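Local coordinates for ESSC (Geobacillus thermodenitrificans, PDB 5FWH), which belongs to the type VII secretion apparatus, in which its forkhead-associated (FHA) region probably serves as a protein-interaction module of an FtsK/SpoIIIE-like ATPase, at residues Leu142-Val147 with Asp151-Arg156; Gly158-Leu161 with Met166-Val169. All coordinates share one frame; numbering follows the deposited sequence.

Contact 1. Residues Leu142-Val147 with Asp151-Arg156; sequences LFLNGV and DAVSLR
No flat group is sandwiched where L144 meets V153 and L155: neither a ring face nor the edge of an amide or guanidinium enters the interface, and no hydrogen bond crosses it. The contact consists of the forked ends of aliphatic side chains. L144 and V153 reach toward each other tip to tip, with CD2 of L144 lying 3.7 Å from CG1 of V153. The other branch of the same leucine serves L155, whose side chain it crosses at a slant, L144 CD1 standing 4.1 Å from L155 CD2. The backbones stay well apart, L144 CA and V153 CA being separated by 9.1 Å, and the side chains span that distance. V153 manages its share by holding CG1 trans to its own amide nitrogen (chi1 -176°), which presents that methyl to L144.

This is a worked example of side chains connecting the two sheets at the border of an FHA-type beta sandwich. The strand 143-144 belongs to one sheet, whereas 153-154 is the outermost strand of the other, paired there with strand 131-136 through the backbone bond of V153 to V134. L144 also begins a type I' beta turn, the tight reversal of a two-residue hairpin. Paired bonds close it: L144 N to V147 O at 3.0 Å and V147 N to L144 O at 3.2 Å. N145 and G146 occupy its corners, both at positive phi. From the corner of the turn, the backbone of G146 is hydrogen-bonded to C12 in the first lobe of the chain, while the buried L155 packs its side chain against V134 within the second.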
loop_
_atom_site.group_PDB
_atom_site.type_symbol
_atom_site.label_atom_id
_atom_site.label_comp_id
_atom_site.label_asym_id
_atom_site.label_seq_id
_atom_site.Cartn_x
_atom_site.Cartn_y
_atom_site.Cartn_z
ATOM N N LEU A 142 -3.366 -8.442 0.610
ATOM C CA LEU A 142 -2.183 -8.031 -0.160
ATOM C C LEU A 142 -2.511 -7.805 -1.639
ATOM O O LEU A 142 -3.279 -8.649 -2.228
ATOM C CB LEU A 142 -1.167 -9.146 -0.031
ATOM C CG LEU A 142 0.158 -8.919 -0.700
ATOM C CD1 LEU A 142 0.918 -7.738 -0.125
ATOM C CD2 LEU A 142 0.952 -10.195 -0.526
ATOM N N PHE A 143 -1.975 -6.752 -2.260
ATOM C CA PHE A 143 -2.414 -6.434 -3.636
ATOM C C PHE A 143 -1.257 -6.458 -4.631
ATOM O O PHE A 143 -0.183 -5.917 -4.398
ATOM C CB PHE A 143 -3.187 -5.097 -3.696
ATOM C CG PHE A 143 -4.378 -5.044 -2.719
ATOM C CD1 PHE A 143 -4.160 -4.856 -1.365
ATOM C CD2 PHE A 143 -5.664 -5.262 -3.153
ATOM C CE1 PHE A 143 -5.255 -4.814 -0.432
ATOM C CE2 PHE A 143 -6.745 -5.268 -2.275
ATOM C CZ PHE A 143 -6.555 -5.082 -0.892
ATOM N N LEU A 144 -1.478 -7.103 -5.761
ATOM C CA LEU A 144 -0.459 -7.168 -6.849
ATOM C C LEU A 144 -0.966 -6.343 -7.949
ATOM O O LEU A 144 -1.982 -6.708 -8.542
ATOM C CB LEU A 144 -0.281 -8.595 -7.340
ATOM C CG LEU A 144 0.578 -8.815 -8.576
ATOM C CD1 LEU A 144 1.984 -8.355 -8.263
ATOM C CD2 LEU A 144 0.501 -10.313 -8.982
ATOM N N ASN A 145 -0.293 -5.229 -8.189
ATOM C CA ASN A 145 -0.723 -4.229 -9.164
ATOM C C ASN A 145 -2.184 -3.790 -8.907
ATOM O O ASN A 145 -2.996 -3.797 -9.803
ATOM C CB ASN A 145 -0.514 -4.772 -10.613
ATOM C CG ASN A 145 0.946 -5.214 -10.889
ATOM O OD1 ASN A 145 1.192 -6.280 -11.451
ATOM N ND2 ASN A 145 1.900 -4.408 -10.458
ATOM N N GLY A 146 -2.559 -3.534 -7.640
ATOM C CA GLY A 146 -3.931 -3.117 -7.357
ATOM C C GLY A 146 -5.014 -4.174 -7.161
ATOM O O GLY A 146 -6.137 -3.807 -6.844
ATOM N N VAL A 147 -4.707 -5.448 -7.352
ATOM C CA VAL A 147 -5.683 -6.512 -7.291
ATOM C C VAL A 147 -5.354 -7.535 -6.187
ATOM O O VAL A 147 -4.259 -8.136 -6.150
ATOM C CB VAL A 147 -5.739 -7.312 -8.613
ATOM C CG1 VAL A 147 -6.896 -8.337 -8.542
ATOM C CG2 VAL A 147 -5.925 -6.355 -9.795
ATOM N N ASP A 151 -4.088 -16.490 -4.363
ATOM C CA ASP A 151 -3.148 -17.619 -4.293
ATOM C C ASP A 151 -1.751 -17.155 -4.703
ATOM O O ASP A 151 -1.555 -15.971 -5.036
ATOM C CB ASP A 151 -3.627 -18.799 -5.159
ATOM C CG ASP A 151 -3.913 -18.404 -6.598
ATOM O OD1 ASP A 151 -3.021 -17.842 -7.248
ATOM O OD2 ASP A 151 -5.035 -18.668 -7.088
ATOM N N ALA A 152 -0.786 -18.070 -4.646
ATOM C CA ALA A 152 0.594 -17.778 -5.038
ATOM C C ALA A 152 0.669 -17.384 -6.504
ATOM O O ALA A 152 -0.157 -17.833 -7.304
ATOM C CB ALA A 152 1.515 -18.931 -4.717
ATOM N N VAL A 153 1.597 -16.478 -6.814
ATOM C CA VAL A 153 1.778 -15.848 -8.134
ATOM C C VAL A 153 3.283 -15.557 -8.377
ATOM O O VAL A 153 4.000 -14.995 -7.508
ATOM C CB VAL A 153 1.032 -14.493 -8.245
ATOM C CG1 VAL A 153 1.154 -13.892 -9.650
ATOM C CG2 VAL A 153 -0.427 -14.652 -7.854
ATOM N N SER A 154 3.754 -15.935 -9.563
ATOM C CA SER A 154 5.116 -15.724 -9.939
ATOM C C SER A 154 5.228 -14.308 -10.489
ATOM O O SER A 154 4.414 -13.893 -11.290
ATOM C CB SER A 154 5.594 -16.780 -10.951
ATOM O OG SER A 154 6.997 -16.906 -10.769
ATOM N N LEU A 155 6.208 -13.573 -9.977
ATOM C CA LEU A 155 6.368 -12.157 -10.175
ATOM C C LEU A 155 7.278 -11.848 -11.344
ATOM O O LEU A 155 8.215 -12.578 -11.570
ATOM C CB LEU A 155 7.045 -11.540 -8.922
ATOM C CG LEU A 155 6.406 -11.684 -7.517
ATOM C CD1 LEU A 155 7.232 -10.960 -6.466
ATOM C CD2 LEU A 155 5.024 -11.078 -7.577
ATOM N N ARG A 156 7.061 -10.707 -11.997
ATOM C CA ARG A 156 7.962 -10.158 -13.040
ATOM C C ARG A 156 8.495 -8.846 -12.517
ATOM O O ARG A 156 7.877 -8.287 -11.640
ATOM C CB ARG A 156 7.189 -9.910 -14.337
ATOM C CG ARG A 156 6.055 -10.889 -14.628
ATOM C CD ARG A 156 5.433 -10.727 -16.031
ATOM N NE ARG A 156 5.123 -9.330 -16.437
ATOM C CZ ARG A 156 3.924 -8.819 -16.820
ATOM N NH1 ARG A 156 2.793 -9.537 -16.884
ATOM N NH2 ARG A 156 3.855 -7.533 -17.160
#

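Contact 2. Residues Gly158-Leu161 with Met166-Val169; sequences GDVL and MQFV
Backbone hydrogen bonds between L161 and F168 come first, for they define this antiparallel, hydrogen-bonded pair. L161 N donates to F168 O at 3.0 Å, and F168 N returns the bond to L161 O, also at 3.0 Å. A weaker C-H...O contact adds to the second bond, Q167 CA approaching L161 O at 3.4 Å. The same oxygen sits at the edge of the F168 ring, in its plane, 3.8 Å from CD1 of that phenylalanine.

Apolar contacts divide between the two faces of the ladder. On one, L161 and F168 meet only at their bases, CB of the leucine to CB of the phenylalanine at 4.1 Å, and their outer parts then diverge; the phenylalanine ring goes on to meet F123 edge-to-face. On the other, V160 CG2 touches V169 CG2 at 4.2 Å.

A methyl also packs on main chain. V169 turns its remaining branch differently: with CG1 trans to the backbone nitrogen (chi1 -167°), that carbon comes to 3.5 Å from D159 O and also rests against the CA of G158.

The pair belongs to the beta hairpin formed by strands 161-163 and 166-170, within the larger sheet of the FHA-type sandwich. On its far side, strand 166-170 is paired with strand 175-180 through backbone bonds of Q167 to T179 and of V169 to A177. Chemically, the main-chain N and O of L161 and those of F168 satisfy one another, which is consistent with the burial of both side chains.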
loop_
_atom_site.group_PDB
_atom_site.type_symbol
_atom_site.label_atom_id
_atom_site.label_comp_id
_atom_site.label_asym_id
_atom_site.label_seq_id
_atom_site.Cartn_x
_atom_site.Cartn_y
_atom_site.Cartn_z
ATOM N N GLY A 158 9.089 -5.028 -11.671
ATOM C CA GLY A 158 8.089 -3.957 -11.669
ATOM C C GLY A 158 6.624 -4.401 -11.523
ATOM O O GLY A 158 5.710 -3.570 -11.674
ATOM N N ASP A 159 6.356 -5.669 -11.227
ATOM C CA ASP A 159 5.178 -5.941 -10.424
ATOM C C ASP A 159 5.373 -5.117 -9.137
ATOM O O ASP A 159 6.530 -4.886 -8.691
ATOM C CB ASP A 159 5.038 -7.425 -10.117
ATOM C CG ASP A 159 4.470 -8.251 -11.324
ATOM O OD1 ASP A 159 3.816 -7.668 -12.196
ATOM O OD2 ASP A 159 4.667 -9.497 -11.400
ATOM N N VAL A 160 4.258 -4.634 -8.587
ATOM C CA VAL A 160 4.210 -3.871 -7.312
ATOM C C VAL A 160 3.333 -4.626 -6.337
ATOM O O VAL A 160 2.174 -4.946 -6.635
ATOM C CB VAL A 160 3.654 -2.475 -7.532
ATOM C CG1 VAL A 160 3.597 -1.708 -6.213
ATOM C CG2 VAL A 160 4.575 -1.730 -8.548
ATOM N N LEU A 161 3.872 -4.935 -5.183
ATOM C CA LEU A 161 3.071 -5.471 -4.100
ATOM C C LEU A 161 2.722 -4.353 -3.150
ATOM O O LEU A 161 3.652 -3.661 -2.718
ATOM C CB LEU A 161 3.848 -6.569 -3.404
ATOM C CG LEU A 161 3.920 -7.845 -4.206
ATOM C CD1 LEU A 161 4.960 -8.756 -3.549
ATOM C CD2 LEU A 161 2.578 -8.566 -4.337
HETATM N N MSE A 166 2.592 0.274 2.852
HETATM C CA MSE A 166 3.910 -0.204 2.366
HETATM C C MSE A 166 3.924 -0.584 0.877
HETATM O O MSE A 166 2.909 -0.930 0.356
HETATM C CB MSE A 166 4.213 -1.384 3.281
HETATM C CG MSE A 166 4.680 -1.071 4.756
HETATM SE SE MSE A 166 5.358 -2.813 5.422
HETATM C CE MSE A 166 7.255 -2.496 5.055
ATOM N N GLN A 167 5.070 -0.555 0.213
ATOM C CA GLN A 167 5.233 -1.106 -1.147
ATOM C C GLN A 167 6.503 -1.861 -1.279
ATOM O O GLN A 167 7.509 -1.461 -0.688
ATOM C CB GLN A 167 5.347 -0.018 -2.144
ATOM C CG GLN A 167 4.156 0.865 -2.196
ATOM C CD GLN A 167 4.535 2.133 -2.915
ATOM O OE1 GLN A 167 4.443 3.252 -2.345
ATOM N NE2 GLN A 167 5.053 1.955 -4.164
ATOM N N PHE A 168 6.450 -2.968 -2.036
ATOM C CA PHE A 168 7.575 -3.871 -2.285
ATOM C C PHE A 168 7.735 -4.020 -3.770
ATOM O O PHE A 168 6.747 -4.332 -4.453
ATOM C CB PHE A 168 7.332 -5.247 -1.709
ATOM C CG PHE A 168 6.983 -5.245 -0.233
ATOM C CD1 PHE A 168 5.699 -4.959 0.173
ATOM C CD2 PHE A 168 7.919 -5.581 0.702
ATOM C CE1 PHE A 168 5.331 -4.984 1.510
ATOM C CE2 PHE A 168 7.604 -5.539 2.051
ATOM C CZ PHE A 168 6.300 -5.250 2.440
ATOM N N VAL A 169 8.936 -3.737 -4.288
ATOM C CA VAL A 169 9.210 -3.833 -5.752
ATOM C C VAL A 169 10.563 -4.473 -5.954
ATOM O O VAL A 169 11.537 -4.014 -5.378
ATOM C CB VAL A 169 9.211 -2.474 -6.475
ATOM C CG1 VAL A 169 9.165 -2.680 -7.980
ATOM C CG2 VAL A 169 7.996 -1.646 -6.075
#

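In the fold
Along the chain, contact 1 closes before contact 2 opens, yet their centres lie only about 9 Å apart; L144 touches both, and N145 next to it reaches the segment 158-161. N145 N is 2.9 Å from V160 O, a probable hydrogen bond that ties the turn of contact 1 to that segment. L144 CD1, already engaged with L155, also packs 3.7 Å from D159 CB. A further tie is the bond from R156 N to the D159 carboxylate, and the neighbouring backbone pairing of F143 with L162 continues the shared sheet. Contact 2 thus builds this sheet from strand to strand, whereas contact 1 bridges it to the opposing one, farther from the centre of the chain.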